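Local coordinates for LbaCas13a H328A (C2c2) (Lachnospiraceae bacterium NK4A179, PDB 5WLH), which binds a CRISPR guide RNA and, as a Cas13a nuclease, probably uses it to find and cut complementary RNA, at residues F643-N654 and P868-F879. Numbering follows the deposited sequence.
Sequences FYSNNLPMFYKN and PYKHDLCDKADF. With nucleotides of chain B.
Tyr-644 reaches across to the 868-879 loop with its ring standing away from the helix (CG anti to the backbone N, chi1 -179°), and its OH donates to Cys-874 O at 2.7 Å, nearly in line with the carbonyl. Further along, main chains meet: His-871 N bonds Met-650 O and Tyr-869 N bonds Phe-651 O, both at 2.9 Å. His-871, a ring with nitrogens on two sides, turns ND1 back to Tyr-869 O at 2.9 Å, while NE2 lies 2.7 Å from a water that also bonds Tyr-652 O and Asn-654 OD1. A second water links Pro-649 O, Asp-872 O and Cys-874 N. The amide of Asn-654, donor and acceptor in one, adds a weak ND2 bond to Cys-874 SG.

CH-pi and apolar contacts run alongside these bonds. The phenol of Tyr-644 pairs its hydroxyl with a broad face, over which Lys-876 CA sits 3.8 Å from the ring centroid; the lysine's aliphatic chain continues across the ring. Pro-649, compact and rigid, lays CG over a face of Phe-879 and touches Leu-873 CD2; unbranched Met-650 brings its terminal CE to the same leucine.

The loop between helices 843-861 and 891-898 thus covers the turn joining helix 635-645, closed by a Schellman motif at Asn-647, to helix 654-665. There Ser-645 O accepts a hydrogen bond from N3 of U37 of chain B, while Phe-651 packs edge-to-face on Phe-716 of helix 709-732.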
loop_
_atom_site.group_PDB
_atom_site.type_symbol
_atom_site.label_atom_id
_atom_site.label_comp_id
_atom_site.label_asym_id
_atom_site.label_seq_id
_atom_site.Cartn_x
_atom_site.Cartn_y
_atom_site.Cartn_z
ATOM N N PHE A 643 26.570 22.519 -4.869
ATOM C CA PHE A 643 27.970 22.140 -5.047
ATOM C C PHE A 643 28.841 22.839 -4.007
ATOM O O PHE A 643 29.656 22.207 -3.322
ATOM C CB PHE A 643 28.442 22.490 -6.459
ATOM C CG PHE A 643 28.298 21.368 -7.455
ATOM C CD1 PHE A 643 27.206 20.510 -7.413
ATOM C CD2 PHE A 643 29.244 21.190 -8.459
ATOM C CE1 PHE A 643 27.063 19.488 -8.339
ATOM C CE2 PHE A 643 29.115 20.165 -9.384
ATOM C CZ PHE A 643 28.009 19.313 -9.330
ATOM N N TYR A 644 28.653 24.148 -3.859
ATOM C CA TYR A 644 29.453 24.921 -2.916
ATOM C C TYR A 644 29.214 24.463 -1.485
ATOM O O TYR A 644 30.161 24.191 -0.738
ATOM C CB TYR A 644 29.124 26.406 -3.056
ATOM C CG TYR A 644 29.930 27.284 -2.126
ATOM C CD1 TYR A 644 31.170 27.785 -2.516
ATOM C CD2 TYR A 644 29.458 27.608 -0.864
ATOM C CE1 TYR A 644 31.915 28.584 -1.672
ATOM C CE2 TYR A 644 30.199 28.406 -0.006
ATOM C CZ TYR A 644 31.430 28.891 -0.422
ATOM O OH TYR A 644 32.176 29.685 0.418
ATOM N N SER A 645 27.946 24.375 -1.081
ATOM C CA SER A 645 27.636 24.017 0.296
ATOM C C SER A 645 28.048 22.592 0.628
ATOM O O SER A 645 28.247 22.282 1.808
ATOM C CB SER A 645 26.142 24.204 0.565
ATOM O OG SER A 645 25.771 25.573 0.492
ATOM N N ASN A 646 28.152 21.715 -0.371
ATOM C CA ASN A 646 28.635 20.361 -0.157
ATOM C C ASN A 646 30.157 20.280 -0.225
ATOM O O ASN A 646 30.707 19.175 -0.175
ATOM C CB ASN A 646 28.011 19.390 -1.173
ATOM C CG ASN A 646 26.647 18.871 -0.726
ATOM O OD1 ASN A 646 26.553 17.963 0.102
ATOM N ND2 ASN A 646 25.590 19.471 -1.252
ATOM N N ASN A 647 30.829 21.430 -0.355
ATOM C CA ASN A 647 32.281 21.579 -0.275
ATOM C C ASN A 647 33.014 21.049 -1.496
ATOM O O ASN A 647 34.218 20.773 -1.420
ATOM C CB ASN A 647 32.835 20.919 0.994
ATOM C CG ASN A 647 32.286 21.546 2.240
ATOM O OD1 ASN A 647 32.356 22.758 2.409
ATOM N ND2 ASN A 647 31.696 20.733 3.110
ATOM N N LEU A 648 32.337 20.908 -2.632
ATOM C CA LEU A 648 33.033 20.446 -3.828
ATOM C C LEU A 648 34.141 21.399 -4.266
ATOM O O LEU A 648 35.192 20.908 -4.711
ATOM C CB LEU A 648 32.034 20.216 -4.971
ATOM C CG LEU A 648 31.360 18.840 -5.034
ATOM C CD1 LEU A 648 32.390 17.720 -5.047
ATOM C CD2 LEU A 648 30.356 18.655 -3.905
ATOM N N PRO A 649 33.990 22.726 -4.192
ATOM C CA PRO A 649 35.118 23.598 -4.554
ATOM C C PRO A 649 36.236 23.607 -3.531
ATOM O O PRO A 649 37.236 24.307 -3.742
ATOM C CB PRO A 649 34.474 24.984 -4.683
ATOM C CG PRO A 649 33.198 24.900 -3.967
ATOM C CD PRO A 649 32.740 23.492 -4.032
ATOM N N MET A 650 36.100 22.866 -2.433
ATOM C CA MET A 650 37.216 22.653 -1.523
ATOM C C MET A 650 38.191 21.616 -2.058
ATOM O O MET A 650 39.339 21.560 -1.598
ATOM C CB MET A 650 36.689 22.218 -0.154
ATOM C CG MET A 650 37.730 22.041 0.935
ATOM S SD MET A 650 36.944 21.743 2.535
ATOM C CE MET A 650 35.900 23.191 2.648
ATOM N N PHE A 651 37.765 20.804 -3.029
ATOM C CA PHE A 651 38.577 19.688 -3.497
ATOM C C PHE A 651 38.766 19.642 -5.004
ATOM O O PHE A 651 39.610 18.872 -5.473
ATOM C CB PHE A 651 37.974 18.360 -3.010
ATOM C CG PHE A 651 37.830 18.294 -1.513
ATOM C CD1 PHE A 651 38.910 17.935 -0.721
ATOM C CD2 PHE A 651 36.640 18.635 -0.894
ATOM C CE1 PHE A 651 38.799 17.894 0.664
ATOM C CE2 PHE A 651 36.520 18.593 0.488
ATOM C CZ PHE A 651 37.605 18.220 1.268
ATOM N N TYR A 652 38.042 20.453 -5.775
ATOM C CA TYR A 652 38.171 20.437 -7.221
ATOM C C TYR A 652 38.169 21.868 -7.744
ATOM O O TYR A 652 37.718 22.800 -7.073
ATOM C CB TYR A 652 37.052 19.602 -7.868
ATOM C CG TYR A 652 37.081 18.155 -7.433
ATOM C CD1 TYR A 652 37.981 17.256 -7.997
ATOM C CD2 TYR A 652 36.226 17.687 -6.439
ATOM C CE1 TYR A 652 38.017 15.931 -7.590
ATOM C CE2 TYR A 652 36.257 16.370 -6.027
ATOM C CZ TYR A 652 37.152 15.494 -6.608
ATOM O OH TYR A 652 37.180 14.182 -6.197
ATOM N N LYS A 653 38.703 22.028 -8.949
ATOM C CA LYS A 653 38.780 23.341 -9.571
ATOM C C LYS A 653 37.397 23.818 -9.998
ATOM O O LYS A 653 36.605 23.050 -10.553
ATOM C CB LYS A 653 39.717 23.291 -10.777
ATOM C CG LYS A 653 41.127 22.826 -10.422
ATOM C CD LYS A 653 42.125 23.136 -11.534
ATOM C CE LYS A 653 42.004 22.145 -12.686
ATOM N NZ LYS A 653 42.999 22.423 -13.766
ATOM N N ASN A 654 37.124 25.107 -9.758
ATOM C CA ASN A 654 35.839 25.686 -10.145
ATOM C C ASN A 654 35.511 25.390 -11.607
ATOM O O ASN A 654 34.371 25.051 -11.938
ATOM C CB ASN A 654 35.843 27.196 -9.889
ATOM C CG ASN A 654 35.779 27.549 -8.403
ATOM O OD1 ASN A 654 35.885 26.682 -7.537
ATOM N ND2 ASN A 654 35.601 28.832 -8.108
ATOM N N PRO A 868 41.528 14.863 -6.563
ATOM C CA PRO A 868 41.136 15.947 -5.663
ATOM C C PRO A 868 42.354 16.597 -5.042
ATOM O O PRO A 868 43.392 15.960 -4.841
ATOM C CB PRO A 868 40.300 15.236 -4.597
ATOM C CG PRO A 868 40.881 13.858 -4.551
ATOM C CD PRO A 868 41.279 13.539 -5.963
ATOM N N TYR A 869 42.213 17.878 -4.725
ATOM C CA TYR A 869 43.255 18.606 -4.015
ATOM C C TYR A 869 42.576 19.602 -3.088
ATOM O O TYR A 869 41.834 20.480 -3.543
ATOM C CB TYR A 869 44.224 19.292 -4.992
ATOM C CG TYR A 869 43.677 20.532 -5.667
ATOM C CD1 TYR A 869 42.596 20.455 -6.544
ATOM C CD2 TYR A 869 44.232 21.782 -5.413
ATOM C CE1 TYR A 869 42.089 21.590 -7.150
ATOM C CE2 TYR A 869 43.732 22.921 -6.015
ATOM C CZ TYR A 869 42.664 22.821 -6.882
ATOM O OH TYR A 869 42.167 23.957 -7.481
ATOM N N LYS A 870 42.786 19.432 -1.786
ATOM C CA LYS A 870 42.186 20.329 -0.809
ATOM C C LYS A 870 42.761 21.729 -0.961
ATOM O O LYS A 870 43.979 21.903 -1.073
ATOM C CB LYS A 870 42.420 19.807 0.606
ATOM C CG LYS A 870 41.481 20.398 1.652
ATOM C CD LYS A 870 42.152 21.537 2.400
ATOM C CE LYS A 870 41.141 22.410 3.119
ATOM N NZ LYS A 870 41.826 23.446 3.945
ATOM N N HIS A 871 41.881 22.728 -0.986
ATOM C CA HIS A 871 42.299 24.122 -0.990
ATOM C C HIS A 871 41.201 24.952 -0.339
ATOM O O HIS A 871 40.185 24.425 0.120
ATOM C CB HIS A 871 42.639 24.613 -2.404
ATOM C CG HIS A 871 41.514 24.502 -3.390
ATOM N ND1 HIS A 871 40.999 23.293 -3.805
ATOM C CD2 HIS A 871 40.829 25.455 -4.066
ATOM C CE1 HIS A 871 40.039 23.506 -4.687
ATOM N NE2 HIS A 871 39.914 24.810 -4.861
ATOM N N ASP A 872 41.420 26.262 -0.287
ATOM C CA ASP A 872 40.507 27.139 0.426
ATOM C C ASP A 872 39.225 27.339 -0.369
ATOM O O ASP A 872 39.246 27.436 -1.599
ATOM C CB ASP A 872 41.166 28.490 0.698
ATOM C CG ASP A 872 42.334 28.388 1.663
ATOM O OD1 ASP A 872 42.183 27.760 2.733
ATOM O OD2 ASP A 872 43.407 28.940 1.345
ATOM N N LEU A 873 38.106 27.399 0.346
ATOM C CA LEU A 873 36.838 27.742 -0.279
ATOM C C LEU A 873 36.864 29.190 -0.747
ATOM O O LEU A 873 37.263 30.089 0.000
ATOM C CB LEU A 873 35.689 27.535 0.704
ATOM C CG LEU A 873 34.923 26.221 0.636
ATOM C CD1 LEU A 873 33.730 26.261 1.578
ATOM C CD2 LEU A 873 34.483 25.935 -0.784
ATOM N N CYS A 874 36.450 29.413 -1.993
ATOM C CA CYS A 874 36.183 30.761 -2.463
ATOM C C CYS A 874 34.985 31.341 -1.709
ATOM O O CYS A 874 34.285 30.643 -0.972
ATOM C CB CYS A 874 35.917 30.757 -3.971
ATOM S SG CYS A 874 34.910 29.351 -4.598
ATOM N N ASP A 875 34.752 32.638 -1.887
ATOM C CA ASP A 875 33.490 33.203 -1.434
ATOM C C ASP A 875 32.354 32.581 -2.238
ATOM O O ASP A 875 32.516 32.279 -3.423
ATOM C CB ASP A 875 33.489 34.725 -1.593
ATOM C CG ASP A 875 34.213 35.433 -0.459
ATOM O OD1 ASP A 875 33.954 35.100 0.716
ATOM O OD2 ASP A 875 35.045 36.319 -0.748
ATOM N N LYS A 876 31.207 32.371 -1.584
ATOM C CA LYS A 876 30.102 31.682 -2.247
ATOM C C LYS A 876 29.678 32.409 -3.516
ATOM O O LYS A 876 29.403 31.776 -4.542
ATOM C CB LYS A 876 28.917 31.536 -1.294
ATOM C CG LYS A 876 27.708 30.833 -1.911
ATOM C CD LYS A 876 26.923 30.055 -0.869
ATOM C CE LYS A 876 25.481 30.516 -0.804
ATOM N NZ LYS A 876 24.731 29.812 0.269
ATOM N N ALA A 877 29.635 33.742 -3.472
ATOM C CA ALA A 877 29.241 34.504 -4.651
ATOM C C ALA A 877 30.289 34.442 -5.754
ATOM O O ALA A 877 29.973 34.763 -6.903
ATOM C CB ALA A 877 28.965 35.959 -4.272
ATOM N N ASP A 878 31.518 34.039 -5.436
ATOM C CA ASP A 878 32.583 33.909 -6.421
ATOM C C ASP A 878 32.592 32.561 -7.130
ATOM O O ASP A 878 33.301 32.410 -8.131
ATOM C CB ASP A 878 33.950 34.125 -5.761
ATOM C CG ASP A 878 34.179 35.565 -5.346
ATOM O OD1 ASP A 878 33.375 36.439 -5.737
ATOM O OD2 ASP A 878 35.167 35.819 -4.627
ATOM N N PHE A 879 31.834 31.580 -6.645
ATOM C CA PHE A 879 31.866 30.240 -7.223
ATOM C C PHE A 879 30.959 30.202 -8.445
ATOM O O PHE A 879 29.734 30.325 -8.322
ATOM C CB PHE A 879 31.447 29.195 -6.192
ATOM C CG PHE A 879 31.290 27.817 -6.766
ATOM C CD1 PHE A 879 32.375 27.147 -7.306
ATOM C CD2 PHE A 879 30.051 27.197 -6.776
ATOM C CE1 PHE A 879 32.234 25.883 -7.840
ATOM C CE2 PHE A 879 29.900 25.939 -7.314
ATOM C CZ PHE A 879 30.993 25.274 -7.837
ATOM P P U B 37 22.234 14.632 4.810
ATOM O OP1 U B 37 21.398 13.415 4.578
ATOM O OP2 U B 37 22.618 15.074 6.183
ATOM O "O5'" U B 37 23.575 14.367 3.996
ATOM C "C5'" U B 37 24.495 15.405 3.740
ATOM C "C4'" U B 37 25.838 15.260 4.428
ATOM O "O4'" U B 37 26.641 16.309 3.853
ATOM C "C3'" U B 37 25.833 15.565 5.921
ATOM O "O3'" U B 37 27.114 15.207 6.477
ATOM C "C2'" U B 37 25.716 17.080 5.887
ATOM O "O2'" U B 37 26.048 17.744 7.089
ATOM C "C1'" U B 37 26.668 17.424 4.732
ATOM N N1 U B 37 26.225 18.579 3.944
ATOM C C2 U B 37 27.117 19.612 3.749
ATOM O O2 U B 37 28.247 19.593 4.211
ATOM N N3 U B 37 26.623 20.647 2.990
ATOM C C4 U B 37 25.357 20.737 2.435
ATOM O O4 U B 37 25.041 21.729 1.781
ATOM C C5 U B 37 24.502 19.622 2.674
ATOM C C6 U B 37 24.959 18.609 3.404
HETATM O O HOH W 1 37.586 27.270 -4.058
HETATM O O HOH W 2 38.002 25.605 -6.666
#